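Local coordinates for protein (sliding clamp) (PDB 1B77) that probably encircles DNA as a ring of three subunits and holds the phage DNA polymerase on the template for processive replication, at residues A112-I118 with Y194-G200; T37-A42 with Q213-A219; H76-I81 with Y91-A95. One frame throughout, in Å; residues are numbered along the deposited sequence.

Contacts 1 and 2 belong to one six-stranded antiparallel sheet, in the order 28-32, 38-44, 215-219, 204-210, 194-201, 114-118. Contact 2 pairs its second and third strands, contact 1 its last two, and their centres lie about 13 Å apart. They touch where Tyr194 CE2 lies 3.8 Å from Tyr216 CE1. Contact 3 stands apart, in the three-stranded sheet of strands 72-75, 81-84 and 88-92; its centre is about 28 Å from that of contact 2 and about 41 Å from that of contact 1. Along the chain, contacts 1 and 3 both nest inside the loop that contact 2 closes. Contact 3 alone touches a neighbouring subunit, consistent with a place at a ring junction.

Contact 1 (A112-I118 with Y194-G200); sequences ASVITEI and YKVMLWG
Val114, Thr116 and Ile118 form antiparallel hydrogen-bonded pairs with Leu198, Val196 and Tyr194, the strand directions 149° apart. Strand 114-118 is the outermost strand, within this chain, of the six-stranded sheet of the clamp fold, and a classic beta bulge starts the pairing: Ser113 and Val114 both face Leu198. Leu198 O accepts twice, from Ser113 N at 2.7 Å and Val114 N at 3.1 Å. Ser113 extends the bulge with its hydroxyl, which lies beside its own backbone N (chi1 -56°) and reaches two residues further along the same partner strand: Gly200 N donates to Ser113 OG over 3.1 Å.

On the face of Thr116, Val196 and Ile118 the fit is close. Thr116 OG1 turns away to bond Thr170, and the methyl is left pointing along Val196, where Thr116 CG2 and Val196 CB come within 3.3 Å, tighter than usual for two carbons. Ile118 CG2 rests on both Tyr194 CB and Val196 CG2, and Leu123 of helix 120-132 covers Ile118 and Tyr194. The face of Ile115 and Met197 is more open to solvent. There the two side chains run alongside each other, Ile115 CG1 lying 4.1 Å from Met197 CG, while Ala112 CB packs on Met197 CB at 3.8 Å. Ile115 sends its other branch across the lysine chain, with CG2 4.0 Å from Lys195 CG.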
loop_
_atom_site.group_PDB
_atom_site.type_symbol
_atom_site.label_atom_id
_atom_site.label_comp_id
_atom_site.label_asym_id
_atom_site.label_seq_id
_atom_site.Cartn_x
_atom_site.Cartn_y
_atom_site.Cartn_z
ATOM N N ALA A 112 -1.589 -36.104 -23.833
ATOM C CA ALA A 112 -0.442 -35.920 -22.953
ATOM C C ALA A 112 0.605 -37.027 -22.978
ATOM O O ALA A 112 0.289 -38.207 -23.125
ATOM C CB ALA A 112 -0.926 -35.693 -21.520
ATOM N N SER A 113 1.862 -36.625 -22.829
ATOM C CA SER A 113 2.970 -37.560 -22.810
ATOM C C SER A 113 3.086 -38.066 -21.381
ATOM O O SER A 113 3.430 -39.223 -21.150
ATOM C CB SER A 113 4.267 -36.860 -23.230
ATOM O OG SER A 113 4.129 -36.240 -24.497
ATOM N N VAL A 114 2.802 -37.183 -20.422
ATOM C CA VAL A 114 2.844 -37.531 -19.000
ATOM C C VAL A 114 1.855 -36.654 -18.247
ATOM O O VAL A 114 1.677 -35.479 -18.582
ATOM C CB VAL A 114 4.216 -37.264 -18.357
ATOM C CG1 VAL A 114 4.485 -38.300 -17.279
ATOM C CG2 VAL A 114 5.300 -37.235 -19.398
ATOM N N ILE A 115 1.234 -37.210 -17.214
ATOM C CA ILE A 115 0.280 -36.454 -16.417
ATOM C C ILE A 115 0.698 -36.408 -14.958
ATOM O O ILE A 115 1.100 -37.417 -14.391
ATOM C CB ILE A 115 -1.134 -37.076 -16.475
ATOM C CG1 ILE A 115 -1.670 -37.048 -17.911
ATOM C CG2 ILE A 115 -2.066 -36.325 -15.538
ATOM C CD1 ILE A 115 -3.036 -37.716 -18.077
ATOM N N THR A 116 0.610 -35.228 -14.355
ATOM C CA THR A 116 0.930 -35.061 -12.938
ATOM C C THR A 116 -0.062 -34.046 -12.390
ATOM O O THR A 116 -1.072 -33.758 -13.034
ATOM C CB THR A 116 2.387 -34.555 -12.706
ATOM O OG1 THR A 116 2.628 -34.410 -11.300
ATOM C CG2 THR A 116 2.621 -33.219 -13.391
ATOM N N GLU A 117 0.214 -33.505 -11.207
ATOM C CA GLU A 117 -0.685 -32.531 -10.617
ATOM C C GLU A 117 -0.025 -31.742 -9.500
ATOM O O GLU A 117 0.916 -32.208 -8.869
ATOM C CB GLU A 117 -1.933 -33.229 -10.080
ATOM C CG GLU A 117 -1.735 -34.037 -8.810
ATOM C CD GLU A 117 -3.008 -34.761 -8.393
ATOM O OE1 GLU A 117 -4.099 -34.149 -8.474
ATOM O OE2 GLU A 117 -2.926 -35.938 -7.976
ATOM N N ILE A 118 -0.527 -30.538 -9.266
ATOM C CA ILE A 118 0.003 -29.679 -8.220
ATOM C C ILE A 118 -1.162 -29.172 -7.368
ATOM O O ILE A 118 -2.185 -28.736 -7.896
ATOM C CB ILE A 118 0.779 -28.496 -8.839
ATOM C CG1 ILE A 118 1.393 -27.630 -7.741
ATOM C CG2 ILE A 118 -0.138 -27.698 -9.761
ATOM C CD1 ILE A 118 2.482 -26.699 -8.246
ATOM N N TYR A 194 -4.455 -28.188 -9.685
ATOM C CA TYR A 194 -4.395 -28.434 -11.110
ATOM C C TYR A 194 -3.872 -29.791 -11.542
ATOM O O TYR A 194 -2.969 -30.351 -10.930
ATOM C CB TYR A 194 -3.530 -27.370 -11.794
ATOM C CG TYR A 194 -4.069 -25.969 -11.690
ATOM C CD1 TYR A 194 -3.926 -25.224 -10.517
ATOM C CD2 TYR A 194 -4.762 -25.401 -12.755
ATOM C CE1 TYR A 194 -4.466 -23.941 -10.418
ATOM C CE2 TYR A 194 -5.305 -24.125 -12.664
ATOM C CZ TYR A 194 -5.156 -23.405 -11.497
ATOM O OH TYR A 194 -5.703 -22.143 -11.422
ATOM N N LYS A 195 -4.468 -30.301 -12.611
ATOM C CA LYS A 195 -4.028 -31.540 -13.225
ATOM C C LYS A 195 -3.011 -31.007 -14.236
ATOM O O LYS A 195 -3.333 -30.123 -15.025
ATOM C CB LYS A 195 -5.187 -32.227 -13.956
ATOM C CG LYS A 195 -4.756 -33.425 -14.790
ATOM C CD LYS A 195 -5.937 -34.326 -15.156
ATOM C CE LYS A 195 -6.964 -33.602 -16.009
ATOM N NZ LYS A 195 -8.114 -34.491 -16.360
ATOM N N VAL A 196 -1.789 -31.522 -14.204
ATOM C CA VAL A 196 -0.750 -31.051 -15.115
ATOM C C VAL A 196 -0.442 -32.043 -16.223
ATOM O O VAL A 196 0.057 -33.133 -15.968
ATOM C CB VAL A 196 0.550 -30.769 -14.349
ATOM C CG1 VAL A 196 1.612 -30.215 -15.299
ATOM C CG2 VAL A 196 0.270 -29.805 -13.211
ATOM N N MET A 197 -0.728 -31.654 -17.456
ATOM C CA MET A 197 -0.478 -32.517 -18.601
ATOM C C MET A 197 0.671 -31.980 -19.455
ATOM O O MET A 197 0.589 -30.884 -20.014
ATOM C CB MET A 197 -1.751 -32.641 -19.422
ATOM C CG MET A 197 -2.906 -33.168 -18.596
ATOM S SD MET A 197 -4.452 -33.062 -19.456
ATOM C CE MET A 197 -4.933 -31.364 -19.074
ATOM N N LEU A 198 1.735 -32.769 -19.546
ATOM C CA LEU A 198 2.924 -32.388 -20.296
ATOM C C LEU A 198 3.014 -33.116 -21.637
ATOM O O LEU A 198 2.768 -34.322 -21.724
ATOM C CB LEU A 198 4.156 -32.676 -19.446
ATOM C CG LEU A 198 4.066 -32.065 -18.044
ATOM C CD1 LEU A 198 5.149 -32.638 -17.154
ATOM C CD2 LEU A 198 4.181 -30.556 -18.141
ATOM N N TRP A 199 3.376 -32.377 -22.681
ATOM C CA TRP A 199 3.469 -32.950 -24.016
ATOM C C TRP A 199 4.714 -32.569 -24.784
ATOM O O TRP A 199 5.102 -31.402 -24.830
ATOM C CB TRP A 199 2.264 -32.534 -24.846
ATOM C CG TRP A 199 2.393 -32.892 -26.291
ATOM C CD1 TRP A 199 2.309 -34.138 -26.836
ATOM C CD2 TRP A 199 2.602 -31.988 -27.382
ATOM N NE1 TRP A 199 2.441 -34.066 -28.200
ATOM C CE2 TRP A 199 2.615 -32.757 -28.563
ATOM C CE3 TRP A 199 2.761 -30.599 -27.478
ATOM C CZ2 TRP A 199 2.795 -32.189 -29.827
ATOM C CZ3 TRP A 199 2.939 -30.030 -28.741
ATOM C CH2 TRP A 199 2.951 -30.828 -29.894
ATOM N N GLY A 200 5.311 -33.570 -25.419
ATOM C CA GLY A 200 6.507 -33.351 -26.204
ATOM C C GLY A 200 6.486 -34.208 -27.454
ATOM O O GLY A 200 6.222 -35.405 -27.388
#

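Contact 2 (T37-A42 with Q213-A219); sequences TTYAEA and QVSYVIA
The Tyr216 ring carries Val214 CG1 over one face, 3.6 Å above the plane and displaced toward the rim, and Ala40 CB of the partner strand approaches it obliquely, 3.9 Å from Tyr216 CD2. The Tyr39 ring projects from the other face of the sheet. Glu41 OE1 lies in its plane at the hydroxyl edge, and Val217 CB approaches obliquely, 4.0 Å from Tyr39 CD2. With CG anti to the backbone N (chi1 169°), the ring of Tyr39 is carried along the strand to the Glu41 carboxylate. Tyr39 OH donates to Glu41 OE1 over 2.6 Å, using the anti lone pair of that oxygen.

Between the two rings the backbones pair antiparallel, the axes 168° apart in direction. Tyr39 and Val217 exchange two bonds, Tyr39 N to Val217 O being 2.8 Å, and Glu41 and Ser215 exchange another two; Ala219 N to Thr37 O, 3.0 Å, extends the series. Strand 38-44 comes from the N-terminal half of the clamp sequence and strand 215-219 from the C-terminal half, and these bonds join the two in one sheet. Phe14 of helix 5-15 covers Ala40 and Val214 on the Tyr216 face, where Tyr216 OH is bonded to Asn13 and Gln190.

The Tyr39 hydroxyl takes part in two hydrogen bonds, donating to Glu41 and accepting from Ile107 N, and the ring's position is fixed by polar bonds as well as packing. The short bond is consistent with an ionised Glu41 carboxylate as its acceptor, and would probably favour that charged form.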
loop_
_atom_site.group_PDB
_atom_site.type_symbol
_atom_site.label_atom_id
_atom_site.label_comp_id
_atom_site.label_asym_id
_atom_site.label_seq_id
_atom_site.Cartn_x
_atom_site.Cartn_y
_atom_site.Cartn_z
ATOM N N THR A 37 2.880 -17.094 -25.667
ATOM C CA THR A 37 3.351 -18.080 -24.698
ATOM C C THR A 37 2.278 -18.688 -23.785
ATOM O O THR A 37 2.356 -19.865 -23.427
ATOM C CB THR A 37 4.428 -17.483 -23.794
ATOM O OG1 THR A 37 3.856 -16.419 -23.017
ATOM C CG2 THR A 37 5.569 -16.943 -24.624
ATOM N N THR A 38 1.281 -17.893 -23.409
ATOM C CA THR A 38 0.233 -18.376 -22.516
ATOM C C THR A 38 -1.193 -18.285 -23.061
ATOM O O THR A 38 -1.612 -17.246 -23.568
ATOM C CB THR A 38 0.296 -17.619 -21.161
ATOM O OG1 THR A 38 1.531 -17.924 -20.500
ATOM C CG2 THR A 38 -0.860 -18.027 -20.256
ATOM N N TYR A 39 -1.936 -19.382 -22.942
ATOM C CA TYR A 39 -3.331 -19.446 -23.391
ATOM C C TYR A 39 -4.233 -19.789 -22.202
ATOM O O TYR A 39 -3.836 -20.545 -21.318
ATOM C CB TYR A 39 -3.495 -20.531 -24.463
ATOM C CG TYR A 39 -4.939 -20.871 -24.829
ATOM C CD1 TYR A 39 -5.634 -20.139 -25.796
ATOM C CD2 TYR A 39 -5.594 -21.946 -24.225
ATOM C CE1 TYR A 39 -6.949 -20.474 -26.152
ATOM C CE2 TYR A 39 -6.905 -22.291 -24.569
ATOM C CZ TYR A 39 -7.574 -21.554 -25.534
ATOM O OH TYR A 39 -8.862 -21.894 -25.887
ATOM N N ALA A 40 -5.444 -19.242 -22.186
ATOM C CA ALA A 40 -6.391 -19.520 -21.115
ATOM C C ALA A 40 -7.813 -19.600 -21.654
ATOM O O ALA A 40 -8.181 -18.880 -22.591
ATOM C CB ALA A 40 -6.306 -18.451 -20.028
ATOM N N GLU A 41 -8.608 -20.481 -21.054
ATOM C CA GLU A 41 -9.991 -20.658 -21.457
ATOM C C GLU A 41 -10.813 -21.157 -20.284
ATOM O O GLU A 41 -10.289 -21.783 -19.357
ATOM C CB GLU A 41 -10.100 -21.658 -22.612
ATOM C CG GLU A 41 -9.619 -23.065 -22.271
ATOM C CD GLU A 41 -10.046 -24.095 -23.311
ATOM O OE1 GLU A 41 -9.875 -23.849 -24.521
ATOM O OE2 GLU A 41 -10.552 -25.160 -22.908
ATOM N N ALA A 42 -12.110 -20.891 -20.337
ATOM C CA ALA A 42 -12.990 -21.314 -19.265
ATOM C C ALA A 42 -14.454 -21.237 -19.640
ATOM O O ALA A 42 -14.862 -20.376 -20.423
ATOM C CB ALA A 42 -12.736 -20.456 -18.029
ATOM N N GLN A 213 -12.095 -24.850 -12.727
ATOM C CA GLN A 213 -12.494 -23.517 -13.174
ATOM C C GLN A 213 -11.827 -23.000 -14.442
ATOM O O GLN A 213 -12.466 -22.354 -15.265
ATOM C CB GLN A 213 -12.249 -22.498 -12.059
ATOM C CG GLN A 213 -13.442 -22.234 -11.159
ATOM C CD GLN A 213 -13.168 -21.126 -10.155
ATOM O OE1 GLN A 213 -12.674 -20.046 -10.512
ATOM N NE2 GLN A 213 -13.492 -21.386 -8.891
ATOM N N VAL A 214 -10.540 -23.269 -14.602
ATOM C CA VAL A 214 -9.826 -22.767 -15.769
ATOM C C VAL A 214 -8.781 -23.743 -16.315
ATOM O O VAL A 214 -8.239 -24.561 -15.574
ATOM C CB VAL A 214 -9.104 -21.425 -15.426
ATOM C CG1 VAL A 214 -8.349 -20.895 -16.644
ATOM C CG2 VAL A 214 -10.111 -20.395 -14.957
ATOM N N SER A 215 -8.512 -23.645 -17.615
ATOM C CA SER A 215 -7.504 -24.476 -18.263
ATOM C C SER A 215 -6.483 -23.560 -18.911
ATOM O O SER A 215 -6.854 -22.633 -19.614
ATOM C CB SER A 215 -8.126 -25.369 -19.337
ATOM O OG SER A 215 -8.689 -26.543 -18.768
ATOM N N TYR A 216 -5.202 -23.808 -18.662
ATOM C CA TYR A 216 -4.150 -22.992 -19.257
ATOM C C TYR A 216 -3.235 -23.856 -20.102
ATOM O O TYR A 216 -2.988 -25.016 -19.769
ATOM C CB TYR A 216 -3.270 -22.318 -18.201
ATOM C CG TYR A 216 -3.968 -21.445 -17.189
ATOM C CD1 TYR A 216 -4.501 -21.989 -16.029
ATOM C CD2 TYR A 216 -4.036 -20.064 -17.362
ATOM C CE1 TYR A 216 -5.079 -21.185 -15.052
ATOM C CE2 TYR A 216 -4.618 -19.243 -16.383
ATOM C CZ TYR A 216 -5.131 -19.816 -15.232
ATOM O OH TYR A 216 -5.669 -19.030 -14.241
ATOM N N VAL A 217 -2.747 -23.290 -21.200
ATOM C CA VAL A 217 -1.798 -23.979 -22.068
ATOM C C VAL A 217 -0.589 -23.055 -22.176
ATOM O O VAL A 217 -0.692 -21.910 -22.633
ATOM C CB VAL A 217 -2.351 -24.255 -23.485
ATOM C CG1 VAL A 217 -1.216 -24.765 -24.387
ATOM C CG2 VAL A 217 -3.465 -25.310 -23.421
ATOM N N ILE A 218 0.553 -23.552 -21.726
ATOM C CA ILE A 218 1.766 -22.764 -21.750
ATOM C C ILE A 218 2.847 -23.417 -22.595
ATOM O O ILE A 218 3.153 -24.600 -22.434
ATOM C CB ILE A 218 2.301 -22.556 -20.320
ATOM C CG1 ILE A 218 1.234 -21.849 -19.474
ATOM C CG2 ILE A 218 3.579 -21.746 -20.356
ATOM C CD1 ILE A 218 1.479 -21.912 -17.985
ATOM N N ALA A 219 3.416 -22.630 -23.501
ATOM C CA ALA A 219 4.483 -23.109 -24.369
ATOM C C ALA A 219 5.724 -23.322 -23.519
ATOM O O ALA A 219 5.960 -22.586 -22.563
ATOM C CB ALA A 219 4.765 -22.085 -25.464
#

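Contact 3 (H76-I81 with Y91-A95); sequences HTDGNI and YWPAA
An antiparallel hydrogen-bonded pair, Ile81 with Trp92, joins the middle strand of a three-stranded sheet to strand 88-92, the outermost of the sheet within this chain. Ile81 N reaches Trp92 O at 2.8 Å, and Trp92 N returns a bond to Ile81 O of the same length. Ile81 O also lies near the plane of the Tyr91 ring, at its edge.

Beside this pair the two rings of His76 and Tyr91 meet obliquely, their planes at 36° and their centroids 4.8 Å apart. Tyr91 CE1 sits over the centre of the imidazole, 3.6 Å above its plane, while Thr77 CB covers the opposite face. His76 CG lies anti to the backbone N (chi1 -168°), which swings the imidazole out to Tyr91; a weak bond from His76 ND1 to Asp78 OD1 adds a hold on its rotation.

That aspartate belongs to the connection between strands 72-75 and 81-84, a beta hairpin closed by a type I turn from His76 to Gly79. Asp78 OD1 makes an Asx turn by accepting from Asn80 N at 3.1 Å, the donor lying 54° out of the carboxylate plane. The hairpin end leans on the other segment: Gly79 O approaches Ala94 CB at 3.1 Å, and Asn80 CB lies 3.5 Å from Trp92 O.

Phe60 meets the Trp92 indole edge-to-face. Backbone hydrogen bonds of Tyr91 carry the strand's pairing across the subunit boundary, where Tyr91 packs on Pro163 of the neighbouring subunit and Trp92 on Leu133 of that same neighbouring subunit.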
loop_
_atom_site.group_PDB
_atom_site.type_symbol
_atom_site.label_atom_id
_atom_site.label_comp_id
_atom_site.label_asym_id
_atom_site.label_seq_id
_atom_site.Cartn_x
_atom_site.Cartn_y
_atom_site.Cartn_z
ATOM N N HIS A 76 -24.347 -0.317 -27.263
ATOM C CA HIS A 76 -25.069 0.929 -27.450
ATOM C C HIS A 76 -25.244 1.291 -28.920
ATOM O O HIS A 76 -24.615 0.711 -29.803
ATOM C CB HIS A 76 -24.324 2.062 -26.744
ATOM C CG HIS A 76 -25.114 3.323 -26.634
ATOM N ND1 HIS A 76 -24.556 4.574 -26.780
ATOM C CD2 HIS A 76 -26.429 3.531 -26.362
ATOM C CE1 HIS A 76 -25.484 5.494 -26.610
ATOM N NE2 HIS A 76 -26.629 4.888 -26.353
ATOM N N THR A 77 -26.095 2.281 -29.158
ATOM C CA THR A 77 -26.394 2.776 -30.493
ATOM C C THR A 77 -25.164 3.173 -31.301
ATOM O O THR A 77 -25.168 3.066 -32.526
ATOM C CB THR A 77 -27.318 3.995 -30.412
ATOM O OG1 THR A 77 -28.558 3.607 -29.812
ATOM C CG2 THR A 77 -27.584 4.552 -31.792
ATOM N N ASP A 78 -24.115 3.635 -30.627
ATOM C CA ASP A 78 -22.906 4.050 -31.334
ATOM C C ASP A 78 -21.868 2.944 -31.550
ATOM O O ASP A 78 -20.771 3.208 -32.044
ATOM C CB ASP A 78 -22.256 5.234 -30.610
ATOM C CG ASP A 78 -21.920 4.928 -29.157
ATOM O OD1 ASP A 78 -22.216 3.807 -28.688
ATOM O OD2 ASP A 78 -21.357 5.819 -28.481
ATOM N N GLY A 79 -22.215 1.708 -31.202
ATOM C CA GLY A 79 -21.279 0.606 -31.369
ATOM C C GLY A 79 -20.434 0.347 -30.129
ATOM O O GLY A 79 -19.663 -0.611 -30.086
ATOM N N ASN A 80 -20.576 1.206 -29.122
ATOM C CA ASN A 80 -19.837 1.069 -27.869
ATOM C C ASN A 80 -20.653 0.281 -26.863
ATOM O O ASN A 80 -21.779 -0.116 -27.147
ATOM C CB ASN A 80 -19.504 2.442 -27.296
ATOM C CG ASN A 80 -18.397 3.135 -28.058
ATOM O OD1 ASN A 80 -18.248 4.353 -27.974
ATOM N ND2 ASN A 80 -17.599 2.362 -28.790
ATOM N N ILE A 81 -20.089 0.068 -25.682
ATOM C CA ILE A 81 -20.765 -0.697 -24.649
ATOM C C ILE A 81 -21.536 0.161 -23.668
ATOM O O ILE A 81 -21.043 1.201 -23.221
ATOM C CB ILE A 81 -19.768 -1.512 -23.821
ATOM C CG1 ILE A 81 -18.951 -2.418 -24.731
ATOM C CG2 ILE A 81 -20.507 -2.301 -22.760
ATOM C CD1 ILE A 81 -17.725 -2.968 -24.053
ATOM N N TYR A 91 -20.859 4.267 -20.128
ATOM C CA TYR A 91 -20.525 3.858 -21.481
ATOM C C TYR A 91 -19.042 3.521 -21.509
ATOM O O TYR A 91 -18.230 4.229 -20.913
ATOM C CB TYR A 91 -20.836 4.972 -22.482
ATOM C CG TYR A 91 -22.288 5.379 -22.484
ATOM C CD1 TYR A 91 -23.259 4.575 -23.081
ATOM C CD2 TYR A 91 -22.696 6.562 -21.877
ATOM C CE1 TYR A 91 -24.605 4.940 -23.072
ATOM C CE2 TYR A 91 -24.035 6.938 -21.862
ATOM C CZ TYR A 91 -24.983 6.127 -22.459
ATOM O OH TYR A 91 -26.305 6.506 -22.428
ATOM N N TRP A 92 -18.693 2.426 -22.182
ATOM C CA TRP A 92 -17.304 1.998 -22.282
ATOM C C TRP A 92 -16.973 1.750 -23.752
ATOM O O TRP A 92 -17.759 1.161 -24.487
ATOM C CB TRP A 92 -17.079 0.726 -21.450
ATOM C CG TRP A 92 -15.627 0.375 -21.266
ATOM C CD1 TRP A 92 -14.850 -0.382 -22.100
ATOM C CD2 TRP A 92 -14.771 0.796 -20.195
ATOM N NE1 TRP A 92 -13.568 -0.455 -21.615
ATOM C CE2 TRP A 92 -13.491 0.260 -20.449
ATOM C CE3 TRP A 92 -14.966 1.584 -19.049
ATOM C CZ2 TRP A 92 -12.403 0.475 -19.594
ATOM C CZ3 TRP A 92 -13.878 1.804 -18.196
ATOM C CH2 TRP A 92 -12.614 1.251 -18.479
ATOM N N PRO A 93 -15.799 2.203 -24.201
ATOM C CA PRO A 93 -15.432 2.006 -25.603
ATOM C C PRO A 93 -15.254 0.572 -26.084
ATOM O O PRO A 93 -14.680 -0.270 -25.393
ATOM C CB PRO A 93 -14.144 2.810 -25.728
ATOM C CG PRO A 93 -13.530 2.643 -24.377
ATOM C CD PRO A 93 -14.714 2.880 -23.470
ATOM N N ALA A 94 -15.769 0.321 -27.285
ATOM C CA ALA A 94 -15.655 -0.970 -27.948
ATOM C C ALA A 94 -14.426 -0.814 -28.829
ATOM O O ALA A 94 -14.340 0.132 -29.609
ATOM C CB ALA A 94 -16.877 -1.232 -28.811
ATOM N N ALA A 95 -13.477 -1.730 -28.711
ATOM C CA ALA A 95 -12.255 -1.641 -29.488
ATOM C C ALA A 95 -12.359 -2.250 -30.882
ATOM O O ALA A 95 -13.142 -3.167 -31.124
ATOM C CB ALA A 95 -11.122 -2.305 -28.727
#